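Local coordinates for esterase (PDB 4RGY), which hydrolyses esters, as a low-temperature-active, alkaline esterase derived from a marine-sediment metagenome, at residues Y86-H91 against Y95-S100; D190-A195 against N222-D227; T115-T120 against D202-K207. All blocks are in the same frame, centred on the assembly; numbering follows the deposited sequence.

Contact 1: residues Y86-H91 against Y95-S100; sequences YTDMAH and YWTFIS
Tyr-86 lies in the loop between strand 75-79 and helix 95-110 of this alpha/beta-hydrolase fold and meets Ile-99 where the loop packs against the start of that helix. The CD1 edge of its ring is 4.0 Å from CG1 of Ile-99, both side chains also lying against Leu-49 of strand 45-49, while its OH is hydrogen-bonded to the carbonyl of His-50. The Tyr-86 side chain also touches residues of what is probably the nucleophile elbow (Gly-124, Ser-126, Gly-128). Tyr-86 O sits at the edge of the Trp-96 indole, 3.5 Å from Trp-96 CE3, and is hydrogen-bonded to Lys-134 NZ. With CG of Trp-96 anti to its own N (chi1 168°), the indole swings away from the loop onto helix 127-138. At Thr-87 the backbones are close, and Thr-87 O receives only a weak, bent bond from Tyr-95 N (3.3 Å, 126°). Asp-88 supplies the firmer polar link. Its OD2 accepts the hydroxyl of Thr-97 on the syn lone pair, Thr-97 OG1 lying 2.7 Å from Asp-88 OD2. OD1 is placed to accept Thr-97 N as well, although its position is less certain because of a short approach elsewhere. The carboxylate thus faces the start of the helix, where the helix dipole would be expected to favour its negative charge. Met-89 then makes a Met-aromatic contact, its SD approaching the Tyr-95 ring obliquely, 3.8 Å from CE2 of Tyr-95. Tyr-95 OH, at the far end of that ring, is hydrogen-bonded to His-82 ND1.

Contact 2: residues D190-A195 against N222-D227; sequences DLFALA and NVRFRD
The ring of Phe-192 takes Phe-225 on one face: CD1 of Phe-225 stands 3.9 Å above the Phe-192 plane, offset toward the rim, in a T-shaped (edge-to-face) stack. The centroids are 5.4 Å apart and the planes nearly perpendicular at 85°. In the plane of the Phe-225 ring, at its edge, lie CE1 of Phe-192 and the carbonyl oxygen of Leu-191, while CB of Leu-191 approaches CE1 of Phe-225 obliquely at 3.8 Å. This pair joins helix 191-200 to helix 219-232, which belong to successive beta-alpha-beta crossovers of the alpha/beta-hydrolase fold and run almost side by side: the short axes pass 10.9 Å apart, 15° from parallel. Phe-225 bridges the interval because its CG is anti to its backbone N (chi1 -180°), and its ring continues inward to Leu-153 and Gln-210. The tip of Phe-192 reaches across in return, with its CZ 3.6 Å from CA of Phe-225. At the outer side the guanidinium of Arg-224 comes loosely up to Phe-192, Arg-224 NH1 being 4.2 Å from Phe-192 CZ; its charge is taken up by salt bridges to Asp-221 and Asp-154. An alanine in place of Phe-192 is likely to leave the Phe-225 edge without the face it points into and to open a gap between the helices above the Phe-225 backbone. Phe-192 is also tied to the start of its own helix by the N-cap, for its N donates to Asp-190 OD1 at 2.9 Å, meeting that oxygen from above the carboxylate plane.

Contact 3: residues T115-T120 against D202-K207; sequences TAREDT and DGPVPK
Arg-117 alone carries the first segment's side of this contact, laying one face of its guanidinium over Pro-204, whose CB is 3.6 Å from Arg-117 CZ. The two segments are loops leading into strands 120-125 and 207-213, and so meet at the N-terminal end of these parallel strands in the alpha/beta-hydrolase sheet. Packing is close round the NH2 corner: Arg-117 NH2 is 3.4 Å from the carbonyl carbon of Val-205, which lies at the edge of the guanidinium, in its plane. The side chain arrives there from a 3-10 turn, extended from CG to NE, with CG anti to the backbone N (chi1 173°), and its NE is hydrogen-bonded to Pro-140 O. Pro-206 in turn touches Pro-140 and Met-198 of helix 191-200.

Away from the guanidinium the contact is loose; its partners Pro-204 and Val-205 are themselves exposed, and the nearest CA atoms, those of Arg-117 and Pro-206, are 9.3 Å apart. Here a water does the joining, accepting from Arg-117 NH1 at 3.2 Å and donating to Val-205 O at 2.9 Å.

Followed from the N terminus, the chain first closes contact 1, a short-range contact in which the loop after strand 75-79 meets the helix that follows it. Only three residues separate its segments, and it is complete before the other two begin. Contacts 2 and 3 are long-range and cross: 115-120 comes first, then 190-195, then 202-207 back to 115-120, and finally 222-227 back to 190-195. Contact 3 thereby links the approaches to strands 120-125 and 207-213, whereas contact 2 joins the helices on either side of strand 207-213 in sequence. None touches another; their centres lie about 20 to 22 Å apart.

Contact 1: residues Y86-H91 against Y95-S100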
loop_
_atom_site.group_PDB
_atom_site.type_symbol
_atom_site.label_atom_id
_atom_site.label_comp_id
_atom_site.label_asym_id
_atom_site.label_seq_id
_atom_site.Cartn_x
_atom_site.Cartn_y
_atom_site.Cartn_z
ATOM N N TYR A 86 -5.736 5.929 23.247
ATOM C CA TYR A 86 -7.174 5.953 22.940
ATOM C C TYR A 86 -7.883 7.016 23.781
ATOM O O TYR A 86 -9.003 6.821 24.249
ATOM C CB TYR A 86 -7.778 4.540 23.131
ATOM C CG TYR A 86 -7.075 3.551 22.223
ATOM C CD1 TYR A 86 -7.504 3.345 20.920
ATOM C CD2 TYR A 86 -5.942 2.866 22.653
ATOM C CE1 TYR A 86 -6.839 2.477 20.068
ATOM C CE2 TYR A 86 -5.269 1.990 21.809
ATOM C CZ TYR A 86 -5.723 1.805 20.516
ATOM O OH TYR A 86 -5.064 0.973 19.645
ATOM N N THR A 87 -7.217 8.156 23.941
ATOM C CA THR A 87 -7.676 9.221 24.828
ATOM C C THR A 87 -7.831 10.550 24.078
ATOM O O THR A 87 -7.051 10.848 23.165
ATOM C CB THR A 87 -6.668 9.389 25.988
ATOM O OG1 THR A 87 -6.562 8.147 26.696
ATOM C CG2 THR A 87 -7.090 10.482 26.976
ATOM N N ASP A 88 -8.849 11.329 24.437
ATOM C CA ASP A 88 -8.906 12.717 23.995
ATOM C C ASP A 88 -7.860 13.453 24.815
ATOM O O ASP A 88 -8.067 13.793 25.983
ATOM C CB ASP A 88 -10.302 13.310 24.183
ATOM C CG ASP A 88 -11.274 12.865 23.108
ATOM O OD1 ASP A 88 -10.829 12.300 22.081
ATOM O OD2 ASP A 88 -12.495 13.093 23.258
ATOM N N MET A 89 -6.707 13.668 24.197
ATOM C CA MET A 89 -5.517 14.094 24.911
ATOM C C MET A 89 -5.638 15.486 25.508
ATOM O O MET A 89 -6.210 16.389 24.897
ATOM C CB MET A 89 -4.318 14.030 23.970
ATOM C CG MET A 89 -3.995 12.604 23.523
ATOM S SD MET A 89 -2.642 12.515 22.328
ATOM C CE MET A 89 -1.264 12.976 23.367
ATOM N N ALA A 90 -5.101 15.648 26.712
ATOM C CA ALA A 90 -5.029 16.954 27.357
ATOM C C ALA A 90 -4.179 17.908 26.514
ATOM O O ALA A 90 -4.500 19.100 26.380
ATOM C CB ALA A 90 -4.443 16.817 28.748
ATOM N N HIS A 91 -3.096 17.371 25.959
ATOM C CA HIS A 91 -2.237 18.099 25.033
ATOM C C HIS A 91 -2.026 17.248 23.795
ATOM O O HIS A 91 -1.045 16.498 23.690
ATOM C CB HIS A 91 -0.886 18.406 25.679
ATOM C CG HIS A 91 -0.983 19.253 26.908
ATOM N ND1 HIS A 91 -1.012 20.628 26.855
ATOM C CD2 HIS A 91 -1.050 18.924 28.220
ATOM C CE1 HIS A 91 -1.093 21.112 28.082
ATOM N NE2 HIS A 91 -1.119 20.098 28.928
ATOM N N TYR A 95 -8.256 11.534 20.182
ATOM C CA TYR A 95 -8.228 10.135 19.752
ATOM C C TYR A 95 -9.348 9.251 20.320
ATOM O O TYR A 95 -9.699 8.249 19.715
ATOM C CB TYR A 95 -6.869 9.511 20.041
ATOM C CG TYR A 95 -5.749 10.042 19.168
ATOM C CD1 TYR A 95 -5.494 9.491 17.923
ATOM C CD2 TYR A 95 -4.942 11.079 19.612
ATOM C CE1 TYR A 95 -4.454 9.974 17.134
ATOM C CE2 TYR A 95 -3.911 11.556 18.847
ATOM C CZ TYR A 95 -3.671 10.995 17.618
ATOM O OH TYR A 95 -2.633 11.492 16.859
ATOM N N TRP A 96 -9.901 9.619 21.476
ATOM C CA TRP A 96 -11.063 8.900 22.006
ATOM C C TRP A 96 -12.320 9.190 21.194
ATOM O O TRP A 96 -13.063 8.266 20.840
ATOM C CB TRP A 96 -11.316 9.273 23.462
ATOM C CG TRP A 96 -12.657 8.796 23.971
ATOM C CD1 TRP A 96 -13.729 9.581 24.296
ATOM C CD2 TRP A 96 -13.061 7.438 24.235
ATOM N NE1 TRP A 96 -14.772 8.800 24.740
ATOM C CE2 TRP A 96 -14.392 7.485 24.712
ATOM C CE3 TRP A 96 -12.437 6.190 24.091
ATOM C CZ2 TRP A 96 -15.103 6.335 25.067
ATOM C CZ3 TRP A 96 -13.142 5.048 24.452
ATOM C CH2 TRP A 96 -14.465 5.131 24.931
ATOM N N THR A 97 -12.556 10.459 20.872
ATOM C CA THR A 97 -13.707 10.782 20.046
ATOM C C THR A 97 -13.532 10.140 18.665
ATOM O O THR A 97 -14.491 9.657 18.058
ATOM C CB THR A 97 -13.934 12.303 19.968
ATOM O OG1 THR A 97 -14.266 12.778 21.281
ATOM C CG2 THR A 97 -15.082 12.652 19.027
ATOM N N PHE A 98 -12.293 10.101 18.183
ATOM C CA PHE A 98 -12.001 9.423 16.932
ATOM C C PHE A 98 -12.343 7.933 17.018
ATOM O O PHE A 98 -13.112 7.411 16.198
ATOM C CB PHE A 98 -10.519 9.610 16.577
ATOM C CG PHE A 98 -10.066 8.784 15.403
ATOM C CD1 PHE A 98 -10.543 9.048 14.117
ATOM C CD2 PHE A 98 -9.154 7.749 15.581
ATOM C CE1 PHE A 98 -10.123 8.294 13.033
ATOM C CE2 PHE A 98 -8.725 6.992 14.498
ATOM C CZ PHE A 98 -9.210 7.266 13.222
ATOM N N ILE A 99 -11.775 7.229 17.994
ATOM C CA ILE A 99 -11.949 5.782 18.027
ATOM C C ILE A 99 -13.386 5.366 18.373
ATOM O O ILE A 99 -13.876 4.343 17.887
ATOM C CB ILE A 99 -10.915 5.082 18.952
ATOM C CG1 ILE A 99 -10.800 3.594 18.616
ATOM C CG2 ILE A 99 -11.255 5.285 20.440
ATOM C CD1 ILE A 99 -10.182 3.304 17.261
ATOM N N SER A 100 -14.067 6.164 19.193
ATOM C CA SER A 100 -15.385 5.763 19.693
ATOM C C SER A 100 -16.544 6.260 18.834
ATOM O O SER A 100 -17.650 5.717 18.914
ATOM C CB SER A 100 -15.577 6.241 21.138
ATOM O OG SER A 100 -15.649 7.658 21.204
#

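Contact 2: residues D190-A195 against N222-D227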
loop_
_atom_site.group_PDB
_atom_site.type_symbol
_atom_site.label_atom_id
_atom_site.label_comp_id
_atom_site.label_asym_id
_atom_site.label_seq_id
_atom_site.Cartn_x
_atom_site.Cartn_y
_atom_site.Cartn_z
ATOM N N ASP A 190 -10.135 5.657 34.179
ATOM C CA ASP A 190 -9.705 4.594 35.080
ATOM C C ASP A 190 -10.591 3.368 34.933
ATOM O O ASP A 190 -11.761 3.383 35.338
ATOM C CB ASP A 190 -9.776 5.157 36.500
ATOM C CG ASP A 190 -9.388 4.163 37.575
ATOM O OD1 ASP A 190 -9.010 3.013 37.275
ATOM O OD2 ASP A 190 -9.436 4.585 38.763
ATOM N N LEU A 191 -10.050 2.314 34.321
ATOM C CA LEU A 191 -10.825 1.085 34.109
ATOM C C LEU A 191 -11.353 0.482 35.409
ATOM O O LEU A 191 -12.394 -0.182 35.398
ATOM C CB LEU A 191 -10.012 0.020 33.368
ATOM C CG LEU A 191 -9.491 0.363 31.981
ATOM C CD1 LEU A 191 -8.820 -0.870 31.416
ATOM C CD2 LEU A 191 -10.627 0.818 31.084
ATOM N N PHE A 192 -10.647 0.709 36.515
ATOM C CA PHE A 192 -11.106 0.188 37.802
ATOM C C PHE A 192 -12.424 0.850 38.196
ATOM O O PHE A 192 -13.348 0.177 38.654
ATOM C CB PHE A 192 -10.043 0.379 38.886
ATOM C CG PHE A 192 -8.852 -0.524 38.740
ATOM C CD1 PHE A 192 -7.959 -0.366 37.678
ATOM C CD2 PHE A 192 -8.625 -1.543 39.654
ATOM C CE1 PHE A 192 -6.862 -1.209 37.535
ATOM C CE2 PHE A 192 -7.527 -2.375 39.531
ATOM C CZ PHE A 192 -6.641 -2.213 38.471
ATOM N N ALA A 193 -12.523 2.157 37.975
ATOM C CA ALA A 193 -13.754 2.892 38.235
ATOM C C ALA A 193 -14.857 2.491 37.267
ATOM O O ALA A 193 -16.018 2.322 37.658
ATOM C CB ALA A 193 -13.499 4.405 38.159
ATOM N N LEU A 194 -14.509 2.341 35.991
ATOM C CA LEU A 194 -15.490 1.931 35.001
ATOM C C LEU A 194 -16.069 0.555 35.343
ATOM O O LEU A 194 -17.270 0.324 35.171
ATOM C CB LEU A 194 -14.885 1.941 33.593
ATOM C CG LEU A 194 -14.399 3.316 33.090
ATOM C CD1 LEU A 194 -13.838 3.174 31.690
ATOM C CD2 LEU A 194 -15.497 4.372 33.108
ATOM N N ALA A 195 -15.220 -0.348 35.831
ATOM C CA ALA A 195 -15.669 -1.670 36.244
ATOM C C ALA A 195 -16.672 -1.572 37.397
ATOM O O ALA A 195 -17.656 -2.301 37.427
ATOM C CB ALA A 195 -14.481 -2.546 36.618
ATOM N N ASN A 222 -2.262 -6.548 35.513
ATOM C CA ASN A 222 -3.344 -7.414 35.090
ATOM C C ASN A 222 -3.947 -8.235 36.221
ATOM O O ASN A 222 -5.167 -8.370 36.307
ATOM C CB ASN A 222 -2.903 -8.307 33.928
ATOM C CG ASN A 222 -3.087 -7.625 32.588
ATOM O OD1 ASN A 222 -4.154 -7.721 31.985
ATOM N ND2 ASN A 222 -2.068 -6.898 32.138
ATOM N N VAL A 223 -3.099 -8.767 37.091
ATOM C CA VAL A 223 -3.595 -9.518 38.237
ATOM C C VAL A 223 -4.426 -8.607 39.148
ATOM O O VAL A 223 -5.496 -8.996 39.631
ATOM C CB VAL A 223 -2.441 -10.182 39.019
ATOM C CG1 VAL A 223 -2.936 -10.723 40.363
ATOM C CG2 VAL A 223 -1.816 -11.292 38.177
ATOM N N ARG A 224 -3.964 -7.379 39.342
ATOM C CA ARG A 224 -4.720 -6.440 40.171
ATOM C C ARG A 224 -6.081 -6.096 39.556
ATOM O O ARG A 224 -7.093 -6.034 40.268
ATOM C CB ARG A 224 -3.888 -5.196 40.485
ATOM C CG ARG A 224 -2.800 -5.486 41.525
ATOM C CD ARG A 224 -2.080 -4.230 42.013
ATOM N NE ARG A 224 -1.477 -3.497 40.910
ATOM C CZ ARG A 224 -2.025 -2.419 40.370
ATOM N NH1 ARG A 224 -3.173 -1.964 40.854
ATOM N NH2 ARG A 224 -1.439 -1.805 39.352
ATOM N N PHE A 225 -6.128 -5.922 38.236
ATOM C CA PHE A 225 -7.409 -5.643 37.588
ATOM C C PHE A 225 -8.334 -6.863 37.670
ATOM O O PHE A 225 -9.523 -6.725 37.962
ATOM C CB PHE A 225 -7.220 -5.188 36.130
ATOM C CG PHE A 225 -8.514 -4.879 35.425
ATOM C CD1 PHE A 225 -9.157 -3.661 35.613
ATOM C CD2 PHE A 225 -9.097 -5.812 34.580
ATOM C CE1 PHE A 225 -10.357 -3.386 34.972
ATOM C CE2 PHE A 225 -10.294 -5.533 33.932
ATOM C CZ PHE A 225 -10.917 -4.318 34.126
ATOM N N ARG A 226 -7.790 -8.046 37.397
ATOM C CA ARG A 226 -8.552 -9.286 37.500
ATOM C C ARG A 226 -9.176 -9.436 38.882
ATOM O O ARG A 226 -10.380 -9.699 38.999
ATOM C CB ARG A 226 -7.645 -10.482 37.231
ATOM C CG ARG A 226 -8.381 -11.821 37.289
ATOM C CD ARG A 226 -7.425 -12.978 37.533
ATOM N NE ARG A 226 -6.865 -12.925 38.880
ATOM C CZ ARG A 226 -5.912 -13.738 39.316
ATOM N NH1 ARG A 226 -5.397 -14.646 38.496
ATOM N NH2 ARG A 226 -5.459 -13.629 40.558
ATOM N N ASP A 227 -8.363 -9.261 39.921
ATOM C CA ASP A 227 -8.845 -9.434 41.290
ATOM C C ASP A 227 -9.924 -8.398 41.608
ATOM O O ASP A 227 -10.918 -8.696 42.269
ATOM C CB ASP A 227 -7.688 -9.350 42.292
ATOM C CG ASP A 227 -6.768 -10.563 42.238
ATOM O OD1 ASP A 227 -7.113 -11.555 41.564
ATOM O OD2 ASP A 227 -5.692 -10.502 42.860
#

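Contact 3: residues T115-T120 against D202-K207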
loop_
_atom_site.group_PDB
_atom_site.type_symbol
_atom_site.label_atom_id
_atom_site.label_comp_id
_atom_site.label_asym_id
_atom_site.label_seq_id
_atom_site.Cartn_x
_atom_site.Cartn_y
_atom_site.Cartn_z
ATOM N N THR A 115 -23.963 -2.531 12.096
ATOM C CA THR A 115 -24.021 -1.465 13.088
ATOM C C THR A 115 -24.533 -1.999 14.421
ATOM O O THR A 115 -24.221 -1.458 15.477
ATOM C CB THR A 115 -24.944 -0.327 12.614
ATOM O OG1 THR A 115 -26.202 -0.875 12.200
ATOM C CG2 THR A 115 -24.329 0.386 11.435
ATOM N N ALA A 116 -25.313 -3.070 14.359
ATOM C CA ALA A 116 -25.964 -3.626 15.545
ATOM C C ALA A 116 -24.969 -4.025 16.627
ATOM O O ALA A 116 -23.906 -4.581 16.329
ATOM C CB ALA A 116 -26.814 -4.821 15.157
ATOM N N ARG A 117 -25.335 -3.754 17.879
ATOM C CA ARG A 117 -24.528 -4.139 19.031
ATOM C C ARG A 117 -24.125 -5.613 18.988
ATOM O O ARG A 117 -22.955 -5.958 19.214
ATOM C CB ARG A 117 -25.297 -3.846 20.325
ATOM C CG ARG A 117 -24.604 -4.363 21.565
ATOM C CD ARG A 117 -25.469 -4.180 22.798
ATOM N NE ARG A 117 -24.692 -4.353 24.020
ATOM C CZ ARG A 117 -24.539 -5.509 24.657
ATOM N NH1 ARG A 117 -25.115 -6.610 24.194
ATOM N NH2 ARG A 117 -23.812 -5.558 25.764
ATOM N N GLU A 118 -25.083 -6.485 18.671
ATOM C CA GLU A 118 -24.831 -7.925 18.698
ATOM C C GLU A 118 -23.776 -8.361 17.679
ATOM O O GLU A 118 -23.175 -9.424 17.821
ATOM C CB GLU A 118 -26.130 -8.730 18.527
ATOM C CG GLU A 118 -26.736 -8.722 17.137
ATOM C CD GLU A 118 -27.816 -9.790 16.974
ATOM O OE1 GLU A 118 -28.057 -10.550 17.941
ATOM O OE2 GLU A 118 -28.412 -9.877 15.877
ATOM N N ASP A 119 -23.525 -7.511 16.685
ATOM C CA ASP A 119 -22.564 -7.824 15.633
ATOM C C ASP A 119 -21.303 -6.966 15.707
ATOM O O ASP A 119 -20.581 -6.835 14.715
ATOM C CB ASP A 119 -23.215 -7.644 14.259
ATOM C CG ASP A 119 -24.366 -8.605 14.026
ATOM O OD1 ASP A 119 -24.272 -9.771 14.452
ATOM O OD2 ASP A 119 -25.369 -8.184 13.410
ATOM N N THR A 120 -21.036 -6.386 16.875
ATOM C CA THR A 120 -19.909 -5.460 17.025
ATOM C C THR A 120 -19.005 -5.875 18.183
ATOM O O THR A 120 -19.475 -6.037 19.311
ATOM C CB THR A 120 -20.397 -4.016 17.239
ATOM O OG1 THR A 120 -21.243 -3.628 16.147
ATOM C CG2 THR A 120 -19.224 -3.057 17.332
ATOM N N ASP A 202 -27.783 -2.187 35.393
ATOM C CA ASP A 202 -28.891 -3.076 35.074
ATOM C C ASP A 202 -29.004 -3.255 33.559
ATOM O O ASP A 202 -29.670 -4.174 33.077
ATOM C CB ASP A 202 -30.198 -2.555 35.679
ATOM C CG ASP A 202 -30.447 -1.092 35.364
ATOM O OD1 ASP A 202 -29.510 -0.411 34.892
ATOM O OD2 ASP A 202 -31.580 -0.616 35.599
ATOM N N GLY A 203 -28.322 -2.384 32.819
ATOM C CA GLY A 203 -28.336 -2.419 31.366
ATOM C C GLY A 203 -27.447 -3.498 30.782
ATOM O O GLY A 203 -26.987 -4.380 31.501
ATOM N N PRO A 204 -27.183 -3.419 29.469
ATOM C CA PRO A 204 -26.431 -4.468 28.781
ATOM C C PRO A 204 -24.985 -4.470 29.244
ATOM O O PRO A 204 -24.420 -3.406 29.479
ATOM C CB PRO A 204 -26.503 -4.032 27.318
ATOM C CG PRO A 204 -26.546 -2.542 27.388
ATOM C CD PRO A 204 -27.354 -2.219 28.628
ATOM N N VAL A 205 -24.405 -5.650 29.417
ATOM C CA VAL A 205 -22.982 -5.747 29.712
ATOM C C VAL A 205 -22.341 -6.643 28.662
ATOM O O VAL A 205 -22.832 -7.732 28.387
ATOM C CB VAL A 205 -22.719 -6.281 31.133
ATOM C CG1 VAL A 205 -21.233 -6.546 31.354
ATOM C CG2 VAL A 205 -23.242 -5.297 32.172
ATOM N N PRO A 206 -21.256 -6.169 28.043
ATOM C CA PRO A 206 -20.637 -6.968 26.984
ATOM C C PRO A 206 -19.993 -8.217 27.569
ATOM O O PRO A 206 -19.715 -8.249 28.777
ATOM C CB PRO A 206 -19.544 -6.036 26.442
ATOM C CG PRO A 206 -19.921 -4.659 26.903
ATOM C CD PRO A 206 -20.587 -4.870 28.227
ATOM N N LYS A 207 -19.779 -9.231 26.741
ATOM C CA LYS A 207 -18.899 -10.329 27.111
ATOM C C LYS A 207 -17.508 -9.717 27.283
ATOM O O LYS A 207 -17.107 -8.870 26.477
ATOM C CB LYS A 207 -18.889 -11.380 25.997
ATOM C CG LYS A 207 -18.761 -12.812 26.492
ATOM C CD LYS A 207 -18.715 -13.802 25.332
ATOM C CE LYS A 207 -18.631 -15.226 25.865
ATOM N NZ LYS A 207 -18.496 -16.213 24.766
HETATM O O HOH W 1 -24.330 -8.908 26.226
#